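Hypothetical protein yigZ (Escherichia coli, PDB 1VI7) is of unknown function but may bind guanyl ribonucleotides and hydrolyse ribonucleoside triphosphates. Local coordinates at residues L8-P13 against R129-Q134; T27-T32 against I98-V103; P138-T143 against L180-V185; T143-Y148 against F173-V178. One frame throughout, in Å; residues are numbered along the deposited sequence.

Contact 1: L8-P13 against R129-Q134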
loop_
_atom_site.group_PDB
_atom_site.type_symbol
_atom_site.label_atom_id
_atom_site.label_comp_id
_atom_site.label_asym_id
_atom_site.label_seq_id
_atom_site.Cartn_x
_atom_site.Cartn_y
_atom_site.Cartn_z
ATOM N N LEU A 8 -4.663 8.036 4.164
ATOM C CA LEU A 8 -3.447 8.109 4.949
ATOM C C LEU A 8 -2.709 6.778 4.840
ATOM O O LEU A 8 -3.361 5.793 4.481
ATOM C CB LEU A 8 -3.724 8.406 6.420
ATOM C CG LEU A 8 -4.515 9.657 6.780
ATOM C CD1 LEU A 8 -4.774 9.728 8.273
ATOM C CD2 LEU A 8 -3.821 10.923 6.316
ATOM N N ILE A 9 -1.385 6.809 4.911
ATOM C CA ILE A 9 -0.598 5.569 4.872
ATOM C C ILE A 9 0.506 5.683 5.915
ATOM O O ILE A 9 0.710 6.785 6.466
ATOM C CB ILE A 9 -0.022 5.303 3.488
ATOM C CG1 ILE A 9 0.877 6.444 2.989
ATOM C CG2 ILE A 9 -1.105 5.062 2.422
ATOM C CD1 ILE A 9 2.340 6.228 3.231
ATOM N N PRO A 10 1.236 4.606 6.189
ATOM C CA PRO A 10 2.296 4.650 7.167
ATOM C C PRO A 10 3.515 5.432 6.699
ATOM O O PRO A 10 4.156 5.067 5.704
ATOM C CB PRO A 10 2.654 3.181 7.392
ATOM C CG PRO A 10 1.632 2.380 6.750
ATOM C CD PRO A 10 0.948 3.243 5.733
ATOM N N ALA A 11 4.018 6.333 7.530
ATOM C CA ALA A 11 5.207 7.134 7.281
ATOM C C ALA A 11 6.452 6.533 7.907
ATOM O O ALA A 11 7.594 6.988 7.772
ATOM C CB ALA A 11 4.982 8.553 7.807
ATOM N N ALA A 12 6.279 5.482 8.680
ATOM C CA ALA A 12 7.404 4.819 9.323
ATOM C C ALA A 12 6.885 3.495 9.896
ATOM O O ALA A 12 5.698 3.382 10.181
ATOM C CB ALA A 12 8.044 5.627 10.417
ATOM N N PRO A 13 7.778 2.530 9.932
ATOM C CA PRO A 13 7.458 1.201 10.436
ATOM C C PRO A 13 7.287 1.269 11.943
ATOM O O PRO A 13 7.666 2.274 12.536
ATOM C CB PRO A 13 8.701 0.390 10.067
ATOM C CG PRO A 13 9.815 1.370 10.119
ATOM C CD PRO A 13 9.226 2.670 9.647
ATOM N N ARG A 129 -1.519 2.256 17.785
ATOM C CA ARG A 129 -1.476 3.435 18.629
ATOM C C ARG A 129 -0.151 4.178 18.428
ATOM O O ARG A 129 -0.028 5.312 18.905
ATOM C CB ARG A 129 -1.647 3.135 20.102
ATOM C CG ARG A 129 -2.962 2.743 20.657
ATOM C CD ARG A 129 -2.822 2.137 22.059
ATOM N NE ARG A 129 -3.941 1.254 22.371
ATOM C CZ ARG A 129 -5.183 1.671 22.592
ATOM N NH1 ARG A 129 -6.158 0.799 22.849
ATOM N NH2 ARG A 129 -5.469 2.974 22.595
ATOM N N GLN A 130 0.891 3.561 17.930
ATOM C CA GLN A 130 2.148 4.293 17.729
ATOM C C GLN A 130 2.464 4.561 16.266
ATOM O O GLN A 130 3.555 5.060 15.963
ATOM C CB GLN A 130 3.301 3.536 18.415
ATOM C CG GLN A 130 2.962 3.102 19.817
ATOM C CD GLN A 130 4.001 2.347 20.595
ATOM O OE1 GLN A 130 3.611 1.603 21.517
ATOM N NE2 GLN A 130 5.288 2.520 20.292
ATOM N N LEU A 131 1.576 4.265 15.337
ATOM C CA LEU A 131 1.803 4.461 13.928
ATOM C C LEU A 131 1.670 5.924 13.532
ATOM O O LEU A 131 0.692 6.625 13.880
ATOM C CB LEU A 131 0.826 3.591 13.089
ATOM C CG LEU A 131 0.934 3.732 11.576
ATOM C CD1 LEU A 131 2.294 3.238 11.100
ATOM C CD2 LEU A 131 -0.148 3.025 10.809
ATOM N N THR A 132 2.684 6.427 12.851
ATOM C CA THR A 132 2.691 7.804 12.332
ATOM C C THR A 132 2.259 7.755 10.876
ATOM O O THR A 132 2.658 6.798 10.184
ATOM C CB THR A 132 4.067 8.450 12.491
ATOM O OG1 THR A 132 5.033 7.927 11.559
ATOM C CG2 THR A 132 4.564 8.199 13.919
ATOM N N THR A 133 1.472 8.695 10.400
ATOM C CA THR A 133 0.972 8.618 9.039
ATOM C C THR A 133 1.266 9.799 8.156
ATOM O O THR A 133 1.946 10.745 8.523
ATOM C CB THR A 133 -0.566 8.385 9.093
ATOM O OG1 THR A 133 -1.144 9.251 10.079
ATOM C CG2 THR A 133 -0.923 6.949 9.428
ATOM N N GLN A 134 0.785 9.739 6.909
ATOM C CA GLN A 134 0.906 10.819 5.937
ATOM C C GLN A 134 -0.138 10.704 4.827
ATOM O O GLN A 134 -0.337 9.610 4.292
ATOM C CB GLN A 134 2.292 10.889 5.312
ATOM C CG GLN A 134 2.907 9.552 4.975
ATOM C CD GLN A 134 4.155 9.694 4.119
ATOM O OE1 GLN A 134 5.280 9.474 4.566
ATOM N NE2 GLN A 134 3.920 10.062 2.859
#
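I9 and Q134 face each other as a hydrogen-bonded antiparallel pair: I9 N gives its hydrogen to Q134 O at 3.1 Å, and Q134 N returns one to I9 O at 3.0 Å. Two residues on, A11 N reaches T132 O at 3.0 Å in an almost straight bond (177° at the hydrogen). P10 lies between these two bonded positions, opposite T133; lacking an N-H, it suits a site where the partner asks for no donor.

Around this backbone ladder the side chains close in. Q134 folds over the pairing: its CG sits between the backbone N and the carbonyl carbon (chi1 41°), and from there the extended chain passes I9 CD1, 3.8 Å from Q134 CG, and brings OE1 to 3.4 Å from A11 CB. The small methyl of A11 leaves room for that amide. P10 CB meets L131 CD1 at 3.7 Å, an apolar touch that carries the contact beyond the paired residues, and L8 crosses T133 at a slant, its branched end lying beside the threonine.

The result is a two-stranded antiparallel ribbon, strand 7-10 with strand 133-136, joining the N-terminal end to the chain that follows helix 113-128. I9 and P10 rest on H31 of strand 23-31, while P10 and L131 both pack on I98 of strand 98-105.

Contact 2: T27-T32 against I98-V103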
loop_
_atom_site.group_PDB
_atom_site.type_symbol
_atom_site.label_atom_id
_atom_site.label_comp_id
_atom_site.label_asym_id
_atom_site.label_seq_id
_atom_site.Cartn_x
_atom_site.Cartn_y
_atom_site.Cartn_z
ATOM N N THR A 27 4.574 -7.691 17.357
ATOM C CA THR A 27 3.873 -7.119 16.229
ATOM C C THR A 27 4.763 -6.133 15.492
ATOM O O THR A 27 5.478 -5.383 16.165
ATOM C CB THR A 27 2.619 -6.333 16.681
ATOM O OG1 THR A 27 1.919 -7.167 17.616
ATOM C CG2 THR A 27 1.727 -6.052 15.471
ATOM N N MET A 28 4.749 -6.180 14.180
ATOM C CA MET A 28 5.562 -5.301 13.358
ATOM C C MET A 28 4.728 -4.810 12.176
ATOM O O MET A 28 4.087 -5.575 11.469
ATOM C CB MET A 28 6.824 -6.025 12.882
ATOM C CG MET A 28 7.746 -6.470 14.021
ATOM S SD MET A 28 9.089 -7.557 13.479
ATOM C CE MET A 28 9.795 -6.526 12.181
ATOM N N LEU A 29 4.519 -3.506 12.132
ATOM C CA LEU A 29 3.792 -2.799 11.086
ATOM C C LEU A 29 4.811 -2.188 10.108
ATOM O O LEU A 29 5.993 -2.150 10.492
ATOM C CB LEU A 29 2.999 -1.626 11.705
ATOM C CG LEU A 29 1.572 -1.904 12.121
ATOM C CD1 LEU A 29 1.510 -3.111 13.028
ATOM C CD2 LEU A 29 0.906 -0.698 12.769
ATOM N N ALA A 30 4.367 -1.665 8.984
ATOM C CA ALA A 30 5.246 -1.080 7.986
ATOM C C ALA A 30 4.482 -0.668 6.740
ATOM O O ALA A 30 3.435 -1.248 6.475
ATOM C CB ALA A 30 6.257 -2.171 7.557
ATOM N N HIS A 31 5.011 0.230 5.922
ATOM C CA HIS A 31 4.337 0.645 4.679
ATOM C C HIS A 31 4.533 -0.384 3.581
ATOM O O HIS A 31 5.662 -0.802 3.293
ATOM C CB HIS A 31 4.894 1.990 4.227
ATOM C CG HIS A 31 4.457 2.443 2.869
ATOM N ND1 HIS A 31 5.215 2.264 1.733
ATOM C CD2 HIS A 31 3.339 3.089 2.454
ATOM C CE1 HIS A 31 4.583 2.774 0.694
ATOM N NE2 HIS A 31 3.432 3.290 1.101
ATOM N N THR A 32 3.453 -0.851 2.968
ATOM C CA THR A 32 3.531 -1.871 1.918
ATOM C C THR A 32 2.550 -1.571 0.789
ATOM O O THR A 32 1.372 -1.915 0.885
ATOM C CB THR A 32 3.180 -3.284 2.426
ATOM O OG1 THR A 32 1.824 -3.305 2.897
ATOM C CG2 THR A 32 4.113 -3.778 3.507
ATOM N N ILE A 98 -0.955 -0.912 4.210
ATOM C CA ILE A 98 -0.180 -1.332 5.386
ATOM C C ILE A 98 -0.324 -2.832 5.591
ATOM O O ILE A 98 -1.398 -3.369 5.354
ATOM C CB ILE A 98 -0.662 -0.566 6.629
ATOM C CG1 ILE A 98 -0.034 -1.065 7.913
ATOM C CG2 ILE A 98 -2.168 -0.612 6.696
ATOM C CD1 ILE A 98 -0.272 -0.191 9.129
ATOM N N THR A 99 0.664 -3.438 6.212
ATOM C CA THR A 99 0.693 -4.867 6.450
ATOM C C THR A 99 1.145 -5.116 7.874
ATOM O O THR A 99 1.878 -4.272 8.396
ATOM C CB THR A 99 1.681 -5.490 5.432
ATOM O OG1 THR A 99 1.048 -5.536 4.141
ATOM C CG2 THR A 99 2.125 -6.874 5.825
ATOM N N ALA A 100 0.729 -6.223 8.487
ATOM C CA ALA A 100 1.162 -6.436 9.878
ATOM C C ALA A 100 1.596 -7.876 10.098
ATOM O O ALA A 100 1.163 -8.760 9.361
ATOM C CB ALA A 100 0.028 -6.069 10.835
ATOM N N VAL A 101 2.566 -8.085 10.990
ATOM C CA VAL A 101 3.018 -9.392 11.323
ATOM C C VAL A 101 3.163 -9.637 12.824
ATOM O O VAL A 101 3.953 -9.011 13.526
ATOM C CB VAL A 101 4.347 -9.802 10.680
ATOM C CG1 VAL A 101 4.819 -11.135 11.294
ATOM C CG2 VAL A 101 4.220 -9.969 9.175
ATOM N N VAL A 102 2.410 -10.636 13.321
ATOM C CA VAL A 102 2.654 -10.960 14.756
ATOM C C VAL A 102 3.612 -12.141 14.758
ATOM O O VAL A 102 3.726 -12.781 13.687
ATOM C CB VAL A 102 1.370 -11.104 15.520
ATOM C CG1 VAL A 102 1.602 -11.111 17.028
ATOM C CG2 VAL A 102 0.427 -9.928 15.190
ATOM N N VAL A 103 4.582 -12.204 15.650
ATOM C CA VAL A 103 5.608 -13.252 15.675
ATOM C C VAL A 103 5.475 -14.016 16.978
ATOM O O VAL A 103 5.567 -13.426 18.064
ATOM C CB VAL A 103 6.998 -12.634 15.497
ATOM C CG1 VAL A 103 8.133 -13.591 15.854
ATOM C CG2 VAL A 103 7.177 -12.194 14.028
#
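T32 and T99 cross at about a right angle, and their hydroxyls meet in a hydrogen bond of 2.7 Å between T32 OG1 and T99 OG1. T32 OG1 stands between its own backbone N and carbonyl carbon (chi1 62°), while T32 CG2 lies 3.5 Å from T99 CB. T32 thus gives both hydroxyl and methyl to the contact, while T99 meets them with OG1 and CB; each buried hydroxyl has the other as partner.

On the other face of the sheet, L29 and I98 meet obliquely. The CG1 branch of I98 runs anti to the backbone N (chi1 173°), which carries I98 CD1 to 3.9 Å from L29 CD2; the other leucine methyl, L29 CD1, lies over the small A100, 4.0 Å from its CB. Further along, T27 slants across V102, with T27 OG1 4.0 Å from V102 CG2. An alanine at T27 would remove OG1 and CG2 and would probably leave a gap beside both methyls of V102.

Between these groups the backbones are joined through M28 and V101, an antiparallel hydrogen-bonded pair: M28 N binds V101 O and V101 N binds M28 O, each at 3.0 Å.

Strands 23-31 and 98-105 are neighbours inside a five-stranded antiparallel sheet, with strands 14-20 and 57-60 on their outer flanks. Helix 34-48 covers T32 and T99 through F41, whereas T27, L29 and V102 pack against helix 113-128.

Contact 3: P138-T143 against L180-V185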
loop_
_atom_site.group_PDB
_atom_site.type_symbol
_atom_site.label_atom_id
_atom_site.label_comp_id
_atom_site.label_asym_id
_atom_site.label_seq_id
_atom_site.Cartn_x
_atom_site.Cartn_y
_atom_site.Cartn_z
ATOM N N PRO A 138 -3.321 10.036 -4.822
ATOM C CA PRO A 138 -2.884 9.284 -5.979
ATOM C C PRO A 138 -2.992 10.061 -7.287
ATOM O O PRO A 138 -3.924 10.833 -7.525
ATOM C CB PRO A 138 -3.863 8.098 -6.016
ATOM C CG PRO A 138 -5.134 8.736 -5.512
ATOM C CD PRO A 138 -4.652 9.562 -4.331
ATOM N N LEU A 139 -2.009 9.830 -8.148
ATOM C CA LEU A 139 -1.938 10.422 -9.469
ATOM C C LEU A 139 -3.197 10.082 -10.283
ATOM O O LEU A 139 -3.618 8.922 -10.279
ATOM C CB LEU A 139 -0.794 9.721 -10.219
ATOM C CG LEU A 139 0.579 10.336 -10.279
ATOM C CD1 LEU A 139 0.763 11.503 -9.329
ATOM C CD2 LEU A 139 1.657 9.276 -10.047
ATOM N N THR A 140 -3.612 10.991 -11.147
ATOM C CA THR A 140 -4.698 10.670 -12.090
ATOM C C THR A 140 -4.093 10.205 -13.412
ATOM O O THR A 140 -2.941 10.555 -13.711
ATOM C CB THR A 140 -5.620 11.869 -12.307
ATOM O OG1 THR A 140 -6.316 12.132 -11.070
ATOM C CG2 THR A 140 -6.644 11.582 -13.393
ATOM N N GLU A 141 -4.754 9.312 -14.137
ATOM C CA GLU A 141 -4.177 8.801 -15.377
ATOM C C GLU A 141 -4.954 9.274 -16.594
ATOM O O GLU A 141 -6.179 9.200 -16.632
ATOM C CB GLU A 141 -4.140 7.288 -15.403
ATOM C CG GLU A 141 -3.333 6.606 -14.326
ATOM C CD GLU A 141 -3.084 5.135 -14.652
ATOM O OE1 GLU A 141 -3.993 4.494 -15.238
ATOM O OE2 GLU A 141 -1.963 4.650 -14.381
ATOM N N TYR A 142 -4.226 9.717 -17.611
ATOM C CA TYR A 142 -4.832 10.167 -18.866
ATOM C C TYR A 142 -4.163 9.533 -20.091
ATOM O O TYR A 142 -3.108 8.943 -19.978
ATOM C CB TYR A 142 -4.604 11.679 -19.033
ATOM C CG TYR A 142 -5.104 12.557 -17.945
ATOM C CD1 TYR A 142 -4.351 12.813 -16.795
ATOM C CD2 TYR A 142 -6.348 13.165 -18.067
ATOM C CE1 TYR A 142 -4.826 13.648 -15.801
ATOM C CE2 TYR A 142 -6.852 13.977 -17.064
ATOM C CZ TYR A 142 -6.077 14.208 -15.949
ATOM O OH TYR A 142 -6.563 15.015 -14.949
ATOM N N THR A 143 -4.734 9.743 -21.287
ATOM C CA THR A 143 -4.032 9.243 -22.476
ATOM C C THR A 143 -3.711 10.442 -23.398
ATOM O O THR A 143 -4.267 11.524 -23.218
ATOM C CB THR A 143 -4.631 8.138 -23.276
ATOM O OG1 THR A 143 -5.846 8.575 -23.887
ATOM C CG2 THR A 143 -4.898 6.858 -22.529
ATOM N N LEU A 180 -0.489 12.163 -13.741
ATOM C CA LEU A 180 -0.007 13.340 -13.028
ATOM C C LEU A 180 -1.030 13.846 -12.017
ATOM O O LEU A 180 -2.239 13.672 -12.189
ATOM C CB LEU A 180 0.279 14.445 -14.060
ATOM C CG LEU A 180 -0.975 14.913 -14.835
ATOM C CD1 LEU A 180 -0.835 16.364 -15.227
ATOM C CD2 LEU A 180 -1.183 14.046 -16.056
ATOM N N PRO A 181 -0.545 14.552 -11.008
ATOM C CA PRO A 181 -1.410 15.130 -9.991
ATOM C C PRO A 181 -2.620 15.759 -10.648
ATOM O O PRO A 181 -2.479 16.364 -11.709
ATOM C CB PRO A 181 -0.502 16.199 -9.391
ATOM C CG PRO A 181 0.841 15.526 -9.414
ATOM C CD PRO A 181 0.872 14.861 -10.768
ATOM N N ALA A 182 -3.794 15.672 -10.014
ATOM C CA ALA A 182 -4.975 16.302 -10.614
ATOM C C ALA A 182 -4.933 17.816 -10.450
ATOM O O ALA A 182 -5.746 18.530 -11.046
ATOM C CB ALA A 182 -6.264 15.720 -10.079
ATOM N N ALA A 183 -4.070 18.318 -9.570
ATOM C CA ALA A 183 -3.932 19.759 -9.402
ATOM C C ALA A 183 -3.329 20.358 -10.677
ATOM O O ALA A 183 -3.893 21.246 -11.316
ATOM C CB ALA A 183 -3.008 20.065 -8.230
ATOM N N LYS A 184 -2.222 19.750 -11.108
ATOM C CA LYS A 184 -1.457 20.233 -12.232
ATOM C C LYS A 184 -1.903 19.981 -13.627
ATOM O O LYS A 184 -1.274 20.455 -14.590
ATOM C CB LYS A 184 -0.003 19.748 -11.975
ATOM C CG LYS A 184 0.419 20.255 -10.574
ATOM C CD LYS A 184 1.890 19.993 -10.349
ATOM C CE LYS A 184 2.561 21.114 -9.557
ATOM N NZ LYS A 184 4.030 20.791 -9.446
ATOM N N VAL A 185 -3.031 19.367 -13.878
ATOM C CA VAL A 185 -3.571 19.072 -15.188
ATOM C C VAL A 185 -3.758 20.292 -16.064
ATOM O O VAL A 185 -3.448 20.300 -17.259
ATOM C CB VAL A 185 -4.921 18.342 -15.028
ATOM C CG1 VAL A 185 -5.898 19.215 -14.225
ATOM C CG2 VAL A 185 -5.550 17.936 -16.334
#
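T140 and L180 form an antiparallel hydrogen-bonded pair whose two bonds differ in geometry. L180 N donates to T140 O at 2.9 Å, lying in the carbonyl plane, whereas T140 N meets L180 O at 3.2 Å from above the plane of that carbonyl, well off its lone pairs. The second bond is the longer one. Beyond it P181 and A182 lead the chain out of the strand into the loop before helix 185-196; a proline is tolerated here because this position gives no N-H to strand 140-146.

The pair closes one end of the two central strands, 140-146 and 174-180, of a ferredoxin-like βαββαβ fold in the C-terminal part. K184, in the loop, forms a salt bridge with D162.

Packing spreads to both sides of the bonded pair. L139 lies alongside P181, with L139 CD1 3.7 Å from P181 CD, and the methyl of A182 comes to 3.7 Å from T140 OG1. Y142 contributes more than L139 or T140, its ring crossing L180 at about a right angle; Y142 CG is anti to the carbonyl carbon (chi1 -57°), swinging the ring toward the other segment. L180 CD2 approaches Y142 CD1 obliquely at 3.5 Å. Farther out on the ring, V185 CG2 touches Y142 OH at 3.4 Å, linking the sheet to the first turn of the helix. The long aromatic side chain suits a position from which the ring reaches both L180 and V185: a serine in its place would probably open a gap between them and leave V185 without its sheet contact here.

Contact 4: T143-Y148 against F173-V178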
loop_
_atom_site.group_PDB
_atom_site.type_symbol
_atom_site.label_atom_id
_atom_site.label_comp_id
_atom_site.label_asym_id
_atom_site.label_seq_id
_atom_site.Cartn_x
_atom_site.Cartn_y
_atom_site.Cartn_z
ATOM N N THR A 143 -4.734 9.743 -21.287
ATOM C CA THR A 143 -4.032 9.243 -22.476
ATOM C C THR A 143 -3.711 10.442 -23.398
ATOM O O THR A 143 -4.267 11.524 -23.218
ATOM C CB THR A 143 -4.631 8.138 -23.276
ATOM O OG1 THR A 143 -5.846 8.575 -23.887
ATOM C CG2 THR A 143 -4.898 6.858 -22.529
ATOM N N LEU A 144 -2.723 10.231 -24.251
ATOM C CA LEU A 144 -2.212 11.324 -25.085
ATOM C C LEU A 144 -1.518 10.790 -26.320
ATOM O O LEU A 144 -0.569 10.026 -26.242
ATOM C CB LEU A 144 -1.242 12.159 -24.223
ATOM C CG LEU A 144 -0.505 13.285 -24.930
ATOM C CD1 LEU A 144 -1.501 14.364 -25.368
ATOM C CD2 LEU A 144 0.622 13.864 -24.088
ATOM N N GLN A 145 -2.011 11.174 -27.481
ATOM C CA GLN A 145 -1.376 10.696 -28.758
ATOM C C GLN A 145 -0.595 11.884 -29.350
ATOM O O GLN A 145 -1.087 13.013 -29.370
ATOM C CB GLN A 145 -2.356 10.038 -29.644
ATOM C CG GLN A 145 -2.172 9.725 -31.064
ATOM C CD GLN A 145 -3.431 9.128 -31.718
ATOM O OE1 GLN A 145 -4.449 9.830 -31.798
ATOM N NE2 GLN A 145 -3.349 7.883 -32.199
ATOM N N CYS A 146 0.711 11.639 -29.492
ATOM C CA CYS A 146 1.674 12.552 -30.032
ATOM C C CYS A 146 2.598 11.974 -31.102
ATOM O O CYS A 146 2.761 10.778 -31.306
ATOM C CB CYS A 146 2.554 13.067 -28.873
ATOM S SG CYS A 146 3.753 11.887 -28.289
ATOM N N GLU A 147 3.466 12.845 -31.613
ATOM C CA GLU A 147 4.420 12.439 -32.646
ATOM C C GLU A 147 5.772 12.124 -32.083
ATOM O O GLU A 147 6.164 12.693 -31.048
ATOM C CB GLU A 147 4.495 13.588 -33.684
ATOM C CG GLU A 147 3.125 13.878 -34.270
ATOM C CD GLU A 147 3.093 14.094 -35.747
ATOM O OE1 GLU A 147 3.754 13.323 -36.480
ATOM O OE2 GLU A 147 2.403 15.048 -36.197
ATOM N N TYR A 148 6.621 11.357 -32.756
ATOM C CA TYR A 148 7.922 11.025 -32.208
ATOM C C TYR A 148 8.818 12.217 -31.911
ATOM O O TYR A 148 9.758 12.096 -31.106
ATOM C CB TYR A 148 8.676 10.051 -33.132
ATOM C CG TYR A 148 8.107 8.658 -33.085
ATOM C CD1 TYR A 148 7.050 8.322 -33.909
ATOM C CD2 TYR A 148 8.537 7.702 -32.175
ATOM C CE1 TYR A 148 6.452 7.096 -33.842
ATOM C CE2 TYR A 148 7.981 6.436 -32.132
ATOM C CZ TYR A 148 6.954 6.126 -32.992
ATOM O OH TYR A 148 6.330 4.898 -32.954
ATOM N N PHE A 173 2.111 6.653 -34.726
ATOM C CA PHE A 173 2.175 7.730 -33.772
ATOM C C PHE A 173 2.471 7.153 -32.385
ATOM O O PHE A 173 2.428 5.927 -32.219
ATOM C CB PHE A 173 0.844 8.477 -33.648
ATOM C CG PHE A 173 0.442 9.160 -34.910
ATOM C CD1 PHE A 173 -0.831 9.017 -35.420
ATOM C CD2 PHE A 173 1.360 9.969 -35.575
ATOM C CE1 PHE A 173 -1.185 9.683 -36.587
ATOM C CE2 PHE A 173 1.013 10.620 -36.741
ATOM C CZ PHE A 173 -0.257 10.459 -37.258
ATOM N N VAL A 174 2.643 8.050 -31.420
ATOM C CA VAL A 174 2.961 7.503 -30.084
ATOM C C VAL A 174 1.712 7.518 -29.247
ATOM O O VAL A 174 0.935 8.464 -29.354
ATOM C CB VAL A 174 4.089 8.255 -29.393
ATOM C CG1 VAL A 174 4.431 7.550 -28.067
ATOM C CG2 VAL A 174 5.339 8.378 -30.253
ATOM N N LEU A 175 1.362 6.393 -28.632
ATOM C CA LEU A 175 0.220 6.399 -27.757
ATOM C C LEU A 175 0.714 6.189 -26.308
ATOM O O LEU A 175 1.283 5.187 -25.973
ATOM C CB LEU A 175 -0.920 5.482 -28.042
ATOM C CG LEU A 175 -2.123 5.802 -27.091
ATOM C CD1 LEU A 175 -3.011 6.830 -27.758
ATOM C CD2 LEU A 175 -2.809 4.541 -26.636
ATOM N N LEU A 176 0.567 7.285 -25.595
ATOM C CA LEU A 176 1.036 7.449 -24.224
ATOM C C LEU A 176 -0.142 7.375 -23.243
ATOM O O LEU A 176 -1.286 7.828 -23.470
ATOM C CB LEU A 176 1.725 8.803 -24.164
ATOM C CG LEU A 176 3.157 9.095 -23.863
ATOM C CD1 LEU A 176 4.226 8.217 -24.454
ATOM C CD2 LEU A 176 3.491 10.567 -24.235
ATOM N N ARG A 177 0.106 6.747 -22.118
ATOM C CA ARG A 177 -0.810 6.638 -20.980
ATOM C C ARG A 177 -0.089 7.415 -19.860
ATOM O O ARG A 177 1.096 7.064 -19.639
ATOM C CB ARG A 177 -0.908 5.173 -20.579
ATOM C CG ARG A 177 -1.695 4.894 -19.315
ATOM C CD ARG A 177 -3.052 5.519 -19.383
ATOM N NE ARG A 177 -4.134 4.890 -18.733
ATOM C CZ ARG A 177 -4.451 3.652 -18.444
ATOM N NH1 ARG A 177 -3.643 2.645 -18.758
ATOM N NH2 ARG A 177 -5.617 3.407 -17.826
ATOM N N VAL A 178 -0.426 8.673 -19.600
ATOM C CA VAL A 178 0.297 9.450 -18.597
ATOM C C VAL A 178 -0.476 9.570 -17.286
ATOM O O VAL A 178 -1.681 9.379 -17.279
ATOM C CB VAL A 178 0.593 10.884 -19.073
ATOM C CG1 VAL A 178 1.749 10.870 -20.056
ATOM C CG2 VAL A 178 -0.677 11.480 -19.677
#
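T143, L144, Q145 and C146 pair in regular antiparallel register with R177, L176, L175 and V174, the two strand axes passing 4.7 Å apart at 154°. Two hydrogen-bonded pairs hold the ladder. L144 and L176 exchange bonds in both directions, L144 N to L176 O at 2.9 Å and L176 N to L144 O at 3.0 Å. C146 and V174 do the same, and V174 N reaches C146 O at 2.7 Å. In the intervening Q145-L175 pair, and at T143 just before the first bonded pair, the CA atoms approach V174 O and L176 O respectively, a weaker C-H contact usual in such sheets.

The strands are the central neighbours in the four-stranded antiparallel sheet of a ferredoxin-like βαββαβ fold, and helix 151-160 packs on one face of it: L144 and C146 touch I154, and V174 touches L151. Apolar side chains suit this buried face. C146 SG lies 3.8 Å from V174 CB and also approaches L176 CD2, so the compact thiol touches both neighbours.

The opposite face carries T143, Q145, L175 and R177. Q145 CB lies 3.8 Å from L175 CD1, and Q145 CG, anti to the backbone N, leads toward F173 CB, while T143 CG2 packs on the aliphatic part of R177 at CD, 3.9 Å away.

Beyond the paired residues Y148 folds back over the strand end. V174 CG2 sits over the centre of the Y148 ring, 3.7 Å from its centroid, in a CH-pi contact only 6° off the ring normal. The phenol OH is held separately by a hydrogen bond to Q171 O. E147 and F173 lie side by side, the carboxylate turned 74° from the ring plane.

Overall arrangement
The four contacts fall into two groups. Contacts 1 and 2 touch directly, their centres about 11 Å apart: H31 CD2 meets I9 CD1 at 3.4 Å, and L131 CD2 meets I98 CD1 at 3.6 Å, so the short ribbon of contact 1 packs against H31 and I98 at their strand ends; contact 2 is nested within its chain loop. Contacts 3 and 4 share T143 and one sheet, with centres about 15 Å apart, and contact 4 is nested inside contact 3. The groups are far apart: contacts 2 and 4 have centres about 40 Å apart, on opposite sides of the chain's centre. A short linker joins strand 133-136 to strand 140-146 of contacts 3 and 4.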